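Long-range contacts in glycosyl hydrolase BlGH5_18 (Bifidobacterium longum subsp. infantis, PDB 7LQX), which probably hydrolyses glycosidic bonds during N-glycan breakdown, as a family 5, subfamily 18 glycoside hydrolase of a gut bacterium: residues L257-R262 with A301-L306; G361-A366 with R402-T407; F390-R395 with R424-D429. All coordinates share one frame; numbering follows the deposited sequence.

Contact 1. Residues L257-R262 with A301-L306; sequences LAELSR and AQCPNL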
ATOM      1  N   LEU A 257      24.092   7.751 -22.264  1.00  6.89           N
ATOM      2  CA  LEU A 257      22.733   7.247 -22.404  1.00  6.05           C
ATOM      3  C   LEU A 257      21.966   8.027 -23.462  1.00  6.90           C
ATOM      4  O   LEU A 257      21.162   7.456 -24.209  1.00  6.47           O
ATOM      5  CB  LEU A 257      21.999   7.294 -21.067  1.00  8.51           C
ATOM      6  CG  LEU A 257      22.300   6.122 -20.137  1.00  9.18           C
ATOM      7  CD1 LEU A 257      21.426   6.167 -18.885  1.00 11.18           C
ATOM      8  CD2 LEU A 257      22.141   4.772 -20.843  1.00 11.34           C
ATOM      9  N   ALA A 258      22.179   9.337 -23.533  1.00  6.15           N
ATOM     10  CA  ALA A 258      21.505  10.120 -24.561  1.00  6.04           C
ATOM     11  C   ALA A 258      21.896   9.638 -25.956  1.00  7.19           C
ATOM     12  O   ALA A 258      21.034   9.421 -26.816  1.00  6.58           O
ATOM     13  CB  ALA A 258      21.824  11.604 -24.386  1.00  6.84           C
ATOM     14  N   GLU A 259      23.196   9.445 -26.192  1.00  6.59           N
ATOM     15  CA  GLU A 259      23.650   8.977 -27.499  1.00  6.37           C
ATOM     16  C   GLU A 259      23.200   7.548 -27.768  1.00  5.81           C
ATOM     17  O   GLU A 259      22.830   7.210 -28.897  1.00  7.43           O
ATOM     18  CB  GLU A 259      25.171   9.082 -27.601  1.00  6.99           C
ATOM     19  CG  GLU A 259      25.698  10.513 -27.599  1.00  7.96           C
ATOM     20  CD  GLU A 259      25.095  11.377 -28.696  1.00  7.53           C
ATOM     21  OE1 GLU A 259      24.677  10.835 -29.741  1.00  8.20           O
ATOM     22  OE2 GLU A 259      25.041  12.604 -28.513  1.00  9.14           O
ATOM     23  N   LEU A 260      23.230   6.690 -26.748  1.00  6.70           N
ATOM     24  CA  LEU A 260      22.749   5.326 -26.917  1.00  6.43           C
ATOM     25  C   LEU A 260      21.301   5.331 -27.379  1.00  6.98           C
ATOM     26  O   LEU A 260      20.928   4.584 -28.290  1.00  7.00           O
ATOM     27  CB  LEU A 260      22.914   4.565 -25.602  1.00  7.13           C
ATOM     28  CG  LEU A 260      22.470   3.108 -25.600  1.00  6.84           C
ATOM     29  CD1 LEU A 260      23.263   2.265 -26.571  1.00  8.03           C
ATOM     30  CD2 LEU A 260      22.608   2.550 -24.184  1.00  7.22           C
ATOM     31  N   SER A 261      20.468   6.175 -26.773  1.00  6.53           N
ATOM     32  CA  SER A 261      19.063   6.197 -27.154  1.00  6.76           C
ATOM     33  C   SER A 261      18.888   6.615 -28.606  1.00  7.61           C
ATOM     34  O   SER A 261      18.007   6.097 -29.297  1.00  7.23           O
ATOM     35  CB  SER A 261      18.278   7.102 -26.203  1.00  7.58           C
ATOM     36  OG  SER A 261      18.467   8.487 -26.454  1.00  7.58           O
ATOM     37  N   ARG A 262      19.737   7.515 -29.096  1.00  6.99           N
ATOM     38  CA  ARG A 262      19.628   7.966 -30.478  1.00  7.00           C
ATOM     39  C   ARG A 262      19.831   6.833 -31.470  1.00  8.16           C
ATOM     40  O   ARG A 262      19.311   6.896 -32.591  1.00  9.34           O
ATOM     41  CB  ARG A 262      20.643   9.070 -30.751  1.00  7.83           C
ATOM     42  CG  ARG A 262      20.329  10.394 -30.076  1.00  8.46           C
ATOM     43  CD  ARG A 262      21.437  11.375 -30.379  1.00  7.51           C
ATOM     44  NE  ARG A 262      21.435  11.812 -31.776  1.00  8.33           N
ATOM     45  CZ  ARG A 262      22.475  12.362 -32.395  1.00  8.29           C
ATOM     46  NH1 ARG A 262      23.640  12.479 -31.778  1.00  8.30           N
ATOM     47  NH2 ARG A 262      22.351  12.781 -33.647  1.00  8.42           N
ATOM     48  N   ALA A 301      25.325  18.208 -22.811  1.00  8.12           N
ATOM     49  CA  ALA A 301      24.990  19.210 -23.815  1.00  8.23           C
ATOM     50  C   ALA A 301      25.714  18.976 -25.132  1.00  8.73           C
ATOM     51  O   ALA A 301      25.403  19.656 -26.118  1.00  9.28           O
ATOM     52  CB  ALA A 301      25.293  20.609 -23.279  1.00 12.05           C
ATOM     53  N   GLN A 302      26.666  18.044 -25.181  0.54  7.94           N
ATOM     54  CA  GLN A 302      27.276  17.684 -26.454  0.54  8.23           C
ATOM     55  C   GLN A 302      26.328  16.889 -27.334  0.54  7.19           C
ATOM     56  O   GLN A 302      26.604  16.719 -28.526  0.54  8.02           O
ATOM     57  CB  GLN A 302      28.560  16.896 -26.218  0.54  9.21           C
ATOM     58  CG  GLN A 302      29.641  17.736 -25.573  0.54 11.66           C
ATOM     59  CD  GLN A 302      30.815  16.921 -25.086  0.54 14.65           C
ATOM     60  OE1 GLN A 302      30.975  15.756 -25.447  0.54 21.21           O
ATOM     61  NE2 GLN A 302      31.650  17.533 -24.256  0.54 15.62           N
ATOM     62  N   CYS A 303      25.220  16.419 -26.783  1.00  7.04           N
ATOM     63  CA  CYS A 303      24.241  15.687 -27.569  1.00  7.68           C
ATOM     64  C   CYS A 303      23.333  16.660 -28.305  1.00  7.51           C
ATOM     65  O   CYS A 303      22.633  17.449 -27.662  1.00  8.15           O
ATOM     66  CB  CYS A 303      23.392  14.818 -26.663  1.00  7.58           C
ATOM     67  SG  CYS A 303      22.126  13.894 -27.567  1.00  8.38           S
ATOM     68  N   PRO A 304      23.310  16.644 -29.639  1.00  7.48           N
ATOM     69  CA  PRO A 304      22.483  17.620 -30.360  1.00  6.92           C
ATOM     70  C   PRO A 304      21.002  17.503 -30.082  1.00  9.00           C
ATOM     71  O   PRO A 304      20.272  18.470 -30.326  1.00 11.97           O
ATOM     72  CB  PRO A 304      22.792  17.337 -31.839  1.00 10.03           C
ATOM     73  CG  PRO A 304      23.326  15.960 -31.864  1.00 11.61           C
ATOM     74  CD  PRO A 304      24.040  15.750 -30.551  1.00  8.22           C
ATOM     75  N   ASN A 305      20.531  16.354 -29.599  1.00  6.52           N
ATOM     76  CA  ASN A 305      19.115  16.122 -29.356  1.00  6.78           C
ATOM     77  C   ASN A 305      18.714  16.377 -27.909  1.00  7.27           C
ATOM     78  O   ASN A 305      17.561  16.131 -27.551  1.00  8.31           O
ATOM     79  CB  ASN A 305      18.738  14.690 -29.734  1.00  7.90           C
ATOM     80  CG  ASN A 305      18.835  14.437 -31.221  1.00  9.30           C
ATOM     81  OD1 ASN A 305      19.908  14.533 -31.806  1.00 11.75           O
ATOM     82  ND2 ASN A 305      17.713  14.104 -31.836  1.00  9.16           N
ATOM     83  N   LEU A 306      19.625  16.853 -27.067  1.00  7.27           N
ATOM     84  CA  LEU A 306      19.280  17.072 -25.666  1.00  7.12           C
ATOM     85  C   LEU A 306      18.277  18.216 -25.547  1.00  7.55           C
ATOM     86  O   LEU A 306      18.580  19.365 -25.875  1.00  8.94           O
ATOM     87  CB  LEU A 306      20.530  17.365 -24.843  1.00  7.90           C
ATOM     88  CG  LEU A 306      20.251  17.462 -23.334  1.00  9.08           C
ATOM     89  CD1 LEU A 306      19.717  16.156 -22.761  1.00 10.51           C
ATOM     90  CD2 LEU A 306      21.497  17.899 -22.575  1.00 10.32           C
TER
HETATM   91  O   HOH W   1      27.304  14.004 -28.871  1.00  9.82           O

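Contact 2. Residues G361-A366 with R402-T407; sequences GGNDAA and RPTLVT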
ATOM      1  N   GLY A 361      26.311  20.374 -32.731  1.00 14.17           N
ATOM      2  CA  GLY A 361      26.228  19.854 -34.080  1.00 16.94           C
ATOM      3  C   GLY A 361      26.411  18.356 -34.126  1.00 18.33           C
ATOM      4  O   GLY A 361      26.127  17.641 -33.158  1.00 20.57           O
ATOM      5  N   GLY A 362      26.941  17.882 -35.254  1.00 19.19           N
ATOM      6  CA  GLY A 362      26.976  16.470 -35.564  1.00 19.33           C
ATOM      7  C   GLY A 362      28.074  15.705 -34.855  1.00 18.03           C
ATOM      8  O   GLY A 362      28.832  16.234 -34.042  1.00 26.12           O
ATOM      9  N   ASN A 363      28.150  14.417 -35.189  1.00 10.45           N
ATOM     10  CA  ASN A 363      29.025  13.460 -34.531  1.00 10.24           C
ATOM     11  C   ASN A 363      29.873  12.773 -35.582  1.00 12.47           C
ATOM     12  O   ASN A 363      29.337  12.254 -36.562  1.00 13.10           O
ATOM     13  CB  ASN A 363      28.182  12.397 -33.838  1.00  8.97           C
ATOM     14  CG  ASN A 363      27.392  12.960 -32.696  1.00  9.17           C
ATOM     15  OD1 ASN A 363      26.257  13.411 -32.860  1.00  9.45           O
ATOM     16  ND2 ASN A 363      27.986  12.938 -31.512  1.00 10.81           N
ATOM     17  N   ASP A 364      31.184  12.733 -35.354  1.00 12.19           N
ATOM     18  CA  ASP A 364      32.104  12.250 -36.371  1.00 12.21           C
ATOM     19  C   ASP A 364      32.215  10.734 -36.412  1.00 11.17           C
ATOM     20  O   ASP A 364      32.516  10.175 -37.476  1.00 12.86           O
ATOM     21  CB  ASP A 364      33.501  12.810 -36.095  1.00 18.01           C
ATOM     22  CG  ASP A 364      33.561  14.314 -36.212  1.00 35.41           C
ATOM     23  OD1 ASP A 364      33.172  14.841 -37.276  1.00 35.61           O
ATOM     24  OD2 ASP A 364      34.001  14.966 -35.241  1.00 43.23           O
ATOM     25  N   ALA A 365      32.028  10.068 -35.281  1.00 10.24           N
ATOM     26  CA  ALA A 365      32.270   8.643 -35.168  1.00 10.10           C
ATOM     27  C   ALA A 365      31.068   7.980 -34.524  1.00  8.75           C
ATOM     28  O   ALA A 365      30.290   8.617 -33.811  1.00  9.18           O
ATOM     29  CB  ALA A 365      33.512   8.359 -34.316  1.00 13.03           C
ATOM     30  N   ALA A 366      30.920   6.684 -34.778  1.00  8.65           N
ATOM     31  CA  ALA A 366      29.880   5.923 -34.107  1.00  8.30           C
ATOM     32  C   ALA A 366      30.339   4.499 -33.844  1.00  8.75           C
ATOM     33  O   ALA A 366      31.036   3.895 -34.667  1.00 10.01           O
ATOM     34  CB  ALA A 366      28.567   5.895 -34.899  1.00  9.68           C
ATOM     35  N   ARG A 402      33.762  12.769 -30.530  1.00 13.29           N
ATOM     36  CA  ARG A 402      32.339  13.082 -30.455  1.00 14.40           C
ATOM     37  C   ARG A 402      31.496  11.894 -30.916  1.00 12.58           C
ATOM     38  O   ARG A 402      30.676  12.018 -31.824  1.00 12.35           O
ATOM     39  CB  ARG A 402      31.993  14.315 -31.280  1.00 17.84           C
ATOM     40  CG  ARG A 402      32.448  15.634 -30.704  1.00 24.65           C
ATOM     41  CD  ARG A 402      31.920  16.795 -31.562  1.00 19.80           C
ATOM     42  NE  ARG A 402      30.457  16.828 -31.650  1.00 18.68           N
ATOM     43  CZ  ARG A 402      29.666  17.238 -30.660  1.00 19.27           C
ATOM     44  NH1 ARG A 402      30.197  17.641 -29.516  1.00 23.57           N
ATOM     45  NH2 ARG A 402      28.349  17.246 -30.809  1.00 16.33           N
ATOM     46  N   PRO A 403      31.684  10.721 -30.317  1.00  8.77           N
ATOM     47  CA  PRO A 403      30.976   9.546 -30.820  1.00  8.55           C
ATOM     48  C   PRO A 403      29.490   9.578 -30.514  1.00  7.94           C
ATOM     49  O   PRO A 403      29.037  10.082 -29.480  1.00  8.00           O
ATOM     50  CB  PRO A 403      31.639   8.384 -30.068  1.00  9.80           C
ATOM     51  CG  PRO A 403      32.062   9.007 -28.748  1.00  8.83           C
ATOM     52  CD  PRO A 403      32.534  10.400 -29.149  1.00 10.35           C
ATOM     53  N   THR A 404      28.738   8.978 -31.421  1.00  7.11           N
ATOM     54  CA  THR A 404      27.383   8.534 -31.135  1.00  7.43           C
ATOM     55  C   THR A 404      27.359   7.010 -31.228  1.00  6.64           C
ATOM     56  O   THR A 404      28.396   6.354 -31.316  1.00  8.34           O
ATOM     57  CB  THR A 404      26.381   9.250 -32.040  1.00  8.50           C
ATOM     58  OG1 THR A 404      25.047   8.947 -31.613  1.00  8.55           O
ATOM     59  CG2 THR A 404      26.546   8.856 -33.511  1.00  8.43           C
ATOM     60  N   LEU A 405      26.159   6.451 -31.176  1.00  6.66           N
ATOM     61  CA  LEU A 405      25.943   5.025 -31.367  1.00  8.07           C
ATOM     62  C   LEU A 405      24.938   4.847 -32.488  1.00  7.15           C
ATOM     63  O   LEU A 405      23.972   5.604 -32.581  1.00  8.13           O
ATOM     64  CB  LEU A 405      25.437   4.354 -30.092  1.00  8.85           C
ATOM     65  CG  LEU A 405      26.563   4.408 -29.044  1.00 13.16           C
ATOM     66  CD1 LEU A 405      26.206   5.324 -27.882  1.00 10.93           C
ATOM     67  CD2 LEU A 405      27.016   3.033 -28.575  1.00 18.24           C
ATOM     68  N   VAL A 406      25.163   3.841 -33.326  1.00  7.13           N
ATOM     69  CA  VAL A 406      24.230   3.521 -34.396  1.00  6.66           C
ATOM     70  C   VAL A 406      23.991   2.019 -34.395  1.00  7.64           C
ATOM     71  O   VAL A 406      24.811   1.233 -33.915  1.00  8.65           O
ATOM     72  CB  VAL A 406      24.723   3.980 -35.785  1.00  7.78           C
ATOM     73  CG1 VAL A 406      24.938   5.482 -35.813  1.00  8.12           C
ATOM     74  CG2 VAL A 406      25.985   3.238 -36.183  1.00  9.18           C
ATOM     75  N   THR A 407      22.840   1.620 -34.932  1.00  7.82           N
ATOM     76  CA  THR A 407      22.604   0.203 -35.118  1.00  8.23           C
ATOM     77  C   THR A 407      23.298  -0.294 -36.386  1.00  8.61           C
ATOM     78  O   THR A 407      23.706   0.479 -37.263  1.00  8.46           O
ATOM     79  CB  THR A 407      21.112  -0.100 -35.250  1.00 10.04           C
ATOM     80  OG1 THR A 407      20.645   0.419 -36.500  1.00 11.13           O
ATOM     81  CG2 THR A 407      20.327   0.493 -34.087  1.00 11.58           C
TER

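Contact 3. Residues F390-R395 with R424-D429; sequences FERWMR and RLETDD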
ATOM      1  N   PHE A 390      29.899   0.073 -24.246  1.00  8.26           N
ATOM      2  CA  PHE A 390      30.128   1.156 -23.298  1.00  7.77           C
ATOM      3  C   PHE A 390      31.569   1.628 -23.360  1.00  8.19           C
ATOM      4  O   PHE A 390      31.837   2.821 -23.520  1.00  8.84           O
ATOM      5  CB  PHE A 390      29.779   0.609 -21.908  1.00  8.81           C
ATOM      6  CG  PHE A 390      29.735   1.631 -20.794  1.00  9.08           C
ATOM      7  CD1 PHE A 390      30.901   2.054 -20.171  1.00 10.02           C
ATOM      8  CD2 PHE A 390      28.523   2.114 -20.328  1.00  9.82           C
ATOM      9  CE1 PHE A 390      30.858   2.971 -19.126  1.00  8.68           C
ATOM     10  CE2 PHE A 390      28.479   3.021 -19.276  1.00  9.36           C
ATOM     11  CZ  PHE A 390      29.647   3.454 -18.686  1.00 10.37           C
ATOM     12  N   GLU A 391      32.519   0.696 -23.278  1.00  8.93           N
ATOM     13  CA  GLU A 391      33.926   1.086 -23.210  1.00  9.64           C
ATOM     14  C   GLU A 391      34.453   1.614 -24.539  1.00 10.29           C
ATOM     15  O   GLU A 391      35.272   2.538 -24.544  1.00  9.98           O
ATOM     16  CB  GLU A 391      34.757  -0.066 -22.655  1.00 12.30           C
ATOM     17  CG  GLU A 391      34.361  -0.345 -21.208  1.00 13.30           C
ATOM     18  CD  GLU A 391      35.293  -1.258 -20.445  1.00 16.12           C
ATOM     19  OE1 GLU A 391      36.105  -1.979 -21.062  1.00 16.71           O
ATOM     20  OE2 GLU A 391      35.194  -1.251 -19.201  1.00 13.85           O
ATOM     21  N   ARG A 392      34.000   1.073 -25.672  1.00 10.04           N
ATOM     22  CA  ARG A 392      34.413   1.648 -26.948  1.00  9.58           C
ATOM     23  C   ARG A 392      33.930   3.088 -27.080  1.00  8.74           C
ATOM     24  O   ARG A 392      34.681   3.976 -27.509  1.00  9.52           O
ATOM     25  CB  ARG A 392      33.899   0.797 -28.105  1.00 10.73           C
ATOM     26  CG  ARG A 392      34.587  -0.544 -28.226  1.00 10.65           C
ATOM     27  CD  ARG A 392      34.022  -1.331 -29.393  1.00 11.72           C
ATOM     28  NE  ARG A 392      34.648  -2.641 -29.544  1.00 13.61           N
ATOM     29  CZ  ARG A 392      35.803  -2.849 -30.167  1.00 14.08           C
ATOM     30  NH1 ARG A 392      36.461  -1.829 -30.701  1.00 12.79           N
ATOM     31  NH2 ARG A 392      36.293  -4.078 -30.280  1.00 15.62           N
ATOM     32  N   TRP A 393      32.664   3.338 -26.736  1.00  7.47           N
ATOM     33  CA  TRP A 393      32.155   4.703 -26.776  1.00  7.88           C
ATOM     34  C   TRP A 393      32.974   5.601 -25.854  1.00  7.98           C
ATOM     35  O   TRP A 393      33.373   6.707 -26.230  1.00  9.15           O
ATOM     36  CB  TRP A 393      30.665   4.738 -26.423  1.00  7.97           C
ATOM     37  CG  TRP A 393      30.076   6.103 -26.607  1.00  7.28           C
ATOM     38  CD1 TRP A 393      29.438   6.585 -27.723  1.00  9.13           C
ATOM     39  CD2 TRP A 393      30.101   7.186 -25.662  1.00  7.15           C
ATOM     40  NE1 TRP A 393      29.054   7.886 -27.519  1.00  7.97           N
ATOM     41  CE2 TRP A 393      29.456   8.284 -26.269  1.00  7.33           C
ATOM     42  CE3 TRP A 393      30.617   7.334 -24.366  1.00  8.99           C
ATOM     43  CZ2 TRP A 393      29.306   9.509 -25.626  1.00  7.69           C
ATOM     44  CZ3 TRP A 393      30.461   8.545 -23.729  1.00  8.32           C
ATOM     45  CH2 TRP A 393      29.811   9.618 -24.356  1.00  8.90           C
HETATM   46  N   MSE A 394      33.248   5.131 -24.636  1.00  8.80           N
HETATM   47  CA  MSE A 394      34.005   5.925 -23.671  1.00  8.14           C
HETATM   48  C   MSE A 394      35.394   6.281 -24.194  1.00  9.76           C
HETATM   49  O   MSE A 394      35.893   7.386 -23.951  1.00 10.55           O
HETATM   50  CB  MSE A 394      34.100   5.203 -22.316  1.00  9.66           C
HETATM   51  CG  MSE A 394      32.781   5.132 -21.571  1.00  9.34           C
HETATM   52 SE   MSE A 394      32.226   6.907 -21.030  0.67 12.08          SE
HETATM   53  CE  MSE A 394      30.404   6.465 -20.564  1.00 12.60           C
ATOM     54  N   ARG A 395      36.026   5.352 -24.914  1.00  9.93           N
ATOM     55  CA  ARG A 395      37.358   5.618 -25.450  1.00 10.84           C
ATOM     56  C   ARG A 395      37.306   6.697 -26.524  1.00 11.65           C
ATOM     57  O   ARG A 395      38.103   7.642 -26.510  1.00 11.46           O
ATOM     58  CB  ARG A 395      37.955   4.335 -26.021  1.00 12.69           C
ATOM     59  CG  ARG A 395      39.450   4.424 -26.248  1.00 14.74           C
ATOM     60  CD  ARG A 395      39.932   3.384 -27.234  1.00 15.72           C
ATOM     61  NE  ARG A 395      39.624   3.790 -28.605  1.00 16.90           N
ATOM     62  CZ  ARG A 395      38.692   3.232 -29.380  1.00 16.57           C
ATOM     63  NH1 ARG A 395      37.954   2.216 -28.942  1.00 15.64           N
ATOM     64  NH2 ARG A 395      38.499   3.696 -30.603  1.00 15.93           N
ATOM     65  N   ARG A 424      33.126   7.741 -39.532  1.00 10.71           N
ATOM     66  CA  ARG A 424      33.926   6.630 -39.044  1.00 11.88           C
ATOM     67  C   ARG A 424      33.028   5.719 -38.226  1.00 10.65           C
ATOM     68  O   ARG A 424      32.252   6.195 -37.393  1.00 10.38           O
ATOM     69  CB  ARG A 424      35.092   7.099 -38.165  1.00 18.02           C
ATOM     70  CG  ARG A 424      35.762   5.957 -37.401  1.00 31.61           C
ATOM     71  CD  ARG A 424      37.227   6.246 -37.075  1.00 40.44           C
ATOM     72  NE  ARG A 424      37.386   7.399 -36.195  1.00 40.26           N
ATOM     73  CZ  ARG A 424      37.998   7.381 -35.010  1.00 37.20           C
ATOM     74  NH1 ARG A 424      38.541   6.269 -34.526  1.00 25.41           N
ATOM     75  NH2 ARG A 424      38.080   8.500 -34.310  1.00 34.49           N
ATOM     76  N   LEU A 425      33.149   4.417 -38.447  1.00 10.56           N
ATOM     77  CA  LEU A 425      32.381   3.422 -37.714  1.00 10.57           C
ATOM     78  C   LEU A 425      33.333   2.476 -37.002  1.00 10.66           C
ATOM     79  O   LEU A 425      34.366   2.092 -37.555  1.00 13.03           O
ATOM     80  CB  LEU A 425      31.520   2.606 -38.674  1.00 11.13           C
ATOM     81  CG  LEU A 425      30.394   3.367 -39.377  1.00 10.63           C
ATOM     82  CD1 LEU A 425      29.807   2.521 -40.486  1.00 12.89           C
ATOM     83  CD2 LEU A 425      29.328   3.783 -38.372  1.00 12.25           C
ATOM     84  N   GLU A 426      32.965   2.073 -35.790  1.00 10.61           N
ATOM     85  CA  GLU A 426      33.734   1.098 -35.027  1.00 11.60           C
ATOM     86  C   GLU A 426      32.832  -0.069 -34.656  1.00  9.72           C
ATOM     87  O   GLU A 426      31.793   0.124 -34.018  1.00 11.83           O
ATOM     88  CB  GLU A 426      34.327   1.741 -33.775  1.00 13.31           C
ATOM     89  CG  GLU A 426      35.144   0.780 -32.943  1.00 13.35           C
ATOM     90  CD  GLU A 426      35.996   1.485 -31.922  1.00 16.69           C
ATOM     91  OE1 GLU A 426      36.562   2.550 -32.258  1.00 16.87           O
ATOM     92  OE2 GLU A 426      36.099   0.975 -30.789  1.00 14.78           O
ATOM     93  N   THR A 427      33.232  -1.277 -35.035  1.00 11.97           N
ATOM     94  CA  THR A 427      32.436  -2.459 -34.739  1.00 13.13           C
ATOM     95  C   THR A 427      32.895  -3.110 -33.434  1.00 12.19           C
ATOM     96  O   THR A 427      34.029  -2.940 -32.989  1.00 13.86           O
ATOM     97  CB  THR A 427      32.515  -3.465 -35.890  1.00 16.42           C
ATOM     98  OG1 THR A 427      33.883  -3.784 -36.157  1.00 18.03           O
ATOM     99  CG2 THR A 427      31.881  -2.890 -37.152  1.00 18.78           C
ATOM    100  N   ASP A 428      31.997  -3.884 -32.834  1.00 10.95           N
ATOM    101  CA  ASP A 428      32.265  -4.506 -31.539  1.00 11.86           C
ATOM    102  C   ASP A 428      32.698  -5.944 -31.783  1.00 12.73           C
ATOM    103  O   ASP A 428      31.886  -6.871 -31.777  1.00 14.82           O
ATOM    104  CB  ASP A 428      31.037  -4.462 -30.644  1.00 10.07           C
ATOM    105  CG  ASP A 428      31.370  -4.764 -29.197  1.00 10.95           C
ATOM    106  OD1 ASP A 428      32.564  -4.665 -28.832  1.00 12.76           O
ATOM    107  OD2 ASP A 428      30.444  -5.089 -28.422  1.00 10.97           O
ATOM    108  N   ASP A 429      34.001  -6.133 -31.948  1.00 14.60           N
ATOM    109  CA  ASP A 429      34.513  -7.372 -32.514  1.00 16.04           C
ATOM    110  C   ASP A 429      34.481  -8.534 -31.532  1.00 19.28           C
ATOM    111  O   ASP A 429      34.359  -9.689 -31.959  1.00 21.79           O
ATOM    112  CB  ASP A 429      35.935  -7.133 -33.022  1.00 20.14           C
ATOM    113  CG  ASP A 429      35.988  -6.084 -34.126  1.00 28.84           C
ATOM    114  OD1 ASP A 429      34.952  -5.875 -34.789  1.00 26.61           O
ATOM    115  OD2 ASP A 429      37.059  -5.467 -34.327  1.00 31.83           O
TER
HETATM  116  O   HOH W   2      34.855  -5.891 -28.599  1.00 18.84           O
HETATM  117  O   HOH W   3      40.170   5.704 -31.977  1.00 21.23           O

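Contact 1. Residues L257-R262 with A301-L306
Glu259 lies against Cys303 with one carboxylate oxygen and is gripped at the other: OE1 takes Arg262 NH1 at 2.8 Å on its syn lone pair and is also hydrogen-bonded to the hydroxyl of Thr404. The second oxygen, Glu259 OE2, comes within 3.3 Å of Cys303 CA, and a water bridges the segments by donating to Glu259 OE2 (2.7 Å) and to Gln302 O (2.8 Å). Cys303 holds SG anti to its backbone N (chi1 179°), which brings the sulfur 3.9 Å from Ala258 CB and 3.8 Å from Arg262 CD. The arginine bends about its CG-CD bond (chi3 71°), and one face of its guanidinium is covered by both Pro304 CG and Asn305 OD1. The approach of Arg262 NE to Asn305 OD1, 3.1 Å, is too badly angled for a hydrogen bond; the amide plane is tilted by 30° to the guanidinium. Asn305 ND2 is occupied by Arg270 O and Pro268 O, and Arg262 NH1 has a further acceptor in Asn363 OD1. Cys303 to Leu306 form a type I turn leading into strand 306-312 of the (beta/alpha)8 barrel, at its N-terminal end. With no direct hydrogen bond between them, the segments are joined by the water bridge and by the packing of Cys303 and Pro304, while the Glu259-Arg262 ion pair within the helix probably helps to keep both groups charged.

Contact 2. Residues G361-A366 with R402-T407
Arg402 reaches back along residues 361-363, beginning with CB, which lies 4.2 Å from Asn363 ND2. Further out, CD passes the carbonyl oxygen of Gly362, and NE then donates to Gly362 O at 3.0 Å, a nearly straight bond (166°) that lies in the guanidinium plane and almost on the line of the C=O bond. A bend at chi3 (59°) brings NE back to this chain, and the edge of the guanidinium faces it; NH2 also meets Gly361 O at 3.3 Å from above its carbonyl plane, while the second NH2 bond, to Gly362 O, is weak. The same NH2 is hydrogen-bonded to Gln302 O. The two segments belong to a beta-alpha-beta unit, in which helix 388-399 connects strand 365-369 to its parallel neighbour 403-407 in a three-stranded sheet outside the barrel. Before the strands pair, Asn363 answers the arginine: its ND2 donates to Arg402 O at 2.9 Å, with the acceptor in the amide plane but the donor 54° above that of the carbonyl. Pairing follows with Thr404 N to Ala365 O at 2.9 Å, and with a CA-H...O contact from Ala366 CA to Thr404 O. On the face that Ala366 shares with Thr404, Ala366 CB packs 3.8 Å from Thr404 CG2 and touches both methyls of Val406.

Contact 3. Residues F390-R395 with R424-D429
The guanidinium of Arg392 has Thr427 O over the centre of one face, 3.3 Å from CZ, while Glu426 OE2, Asp428 OD1 and a water lie at its edge. It belongs to a salt-bridge network of Arg392, Arg395, Glu426 and Asp428 that ties helix 388-399 to the edge strand 424-426, and the loop after it, at the protein surface. Arg395 meets the Glu426 carboxylate end-on and nearly coplanar (10° between planes), with NH2 to Glu426 OE1 at 2.8 Å and NH1 to Glu426 OE2 at 2.9 Å, both almost straight and both on syn lone pairs. The guanidinium plane of Arg392 is turned 86° from the carboxylate, and NH1 reaches Glu426 OE2 at 2.8 Å from above it. OE2 thus accepts two charged donors, which would probably stabilise the ionised form. An extended chain from CG to NE (chi2 180°) carries the Arg392 guanidinium past Glu426 to Asp428, whose OD1 accepts NE at 3.0 Å on its anti side, tilted out of the carboxylate plane; Asp428 OD2 is held by Ser388 OG. A water takes a hydrogen bond from Arg392 NH2 and donates to Asp428 OD1, and another accepts from Arg395 NH2 at 3.0 Å and from Arg424 NH1 at 3.1 Å.

How the contacts relate
Both segments of contact 1 precede contact 2 in sequence, while those of contacts 2 and 3 interleave. Their centres step outward from the barrel: contacts 1 and 2 are about 9 Å apart, contacts 2 and 3 about 10 Å, and contacts 1 and 3 about 16 Å. Contact 1 meets contact 2 at the barrel-sheet boundary, where Leu260 N lies 3.5 Å from Leu405 CD1 and Pro304 CG packs 3.5 Å from Gly361 O. Contact 3 joins the same sheet: Ala366 O and Glu426 N are 2.9 Å apart, and Trp393 packs on Leu405. Active sites of such barrels lie at the C-terminal strand ends, opposite the end where contact 1 sits.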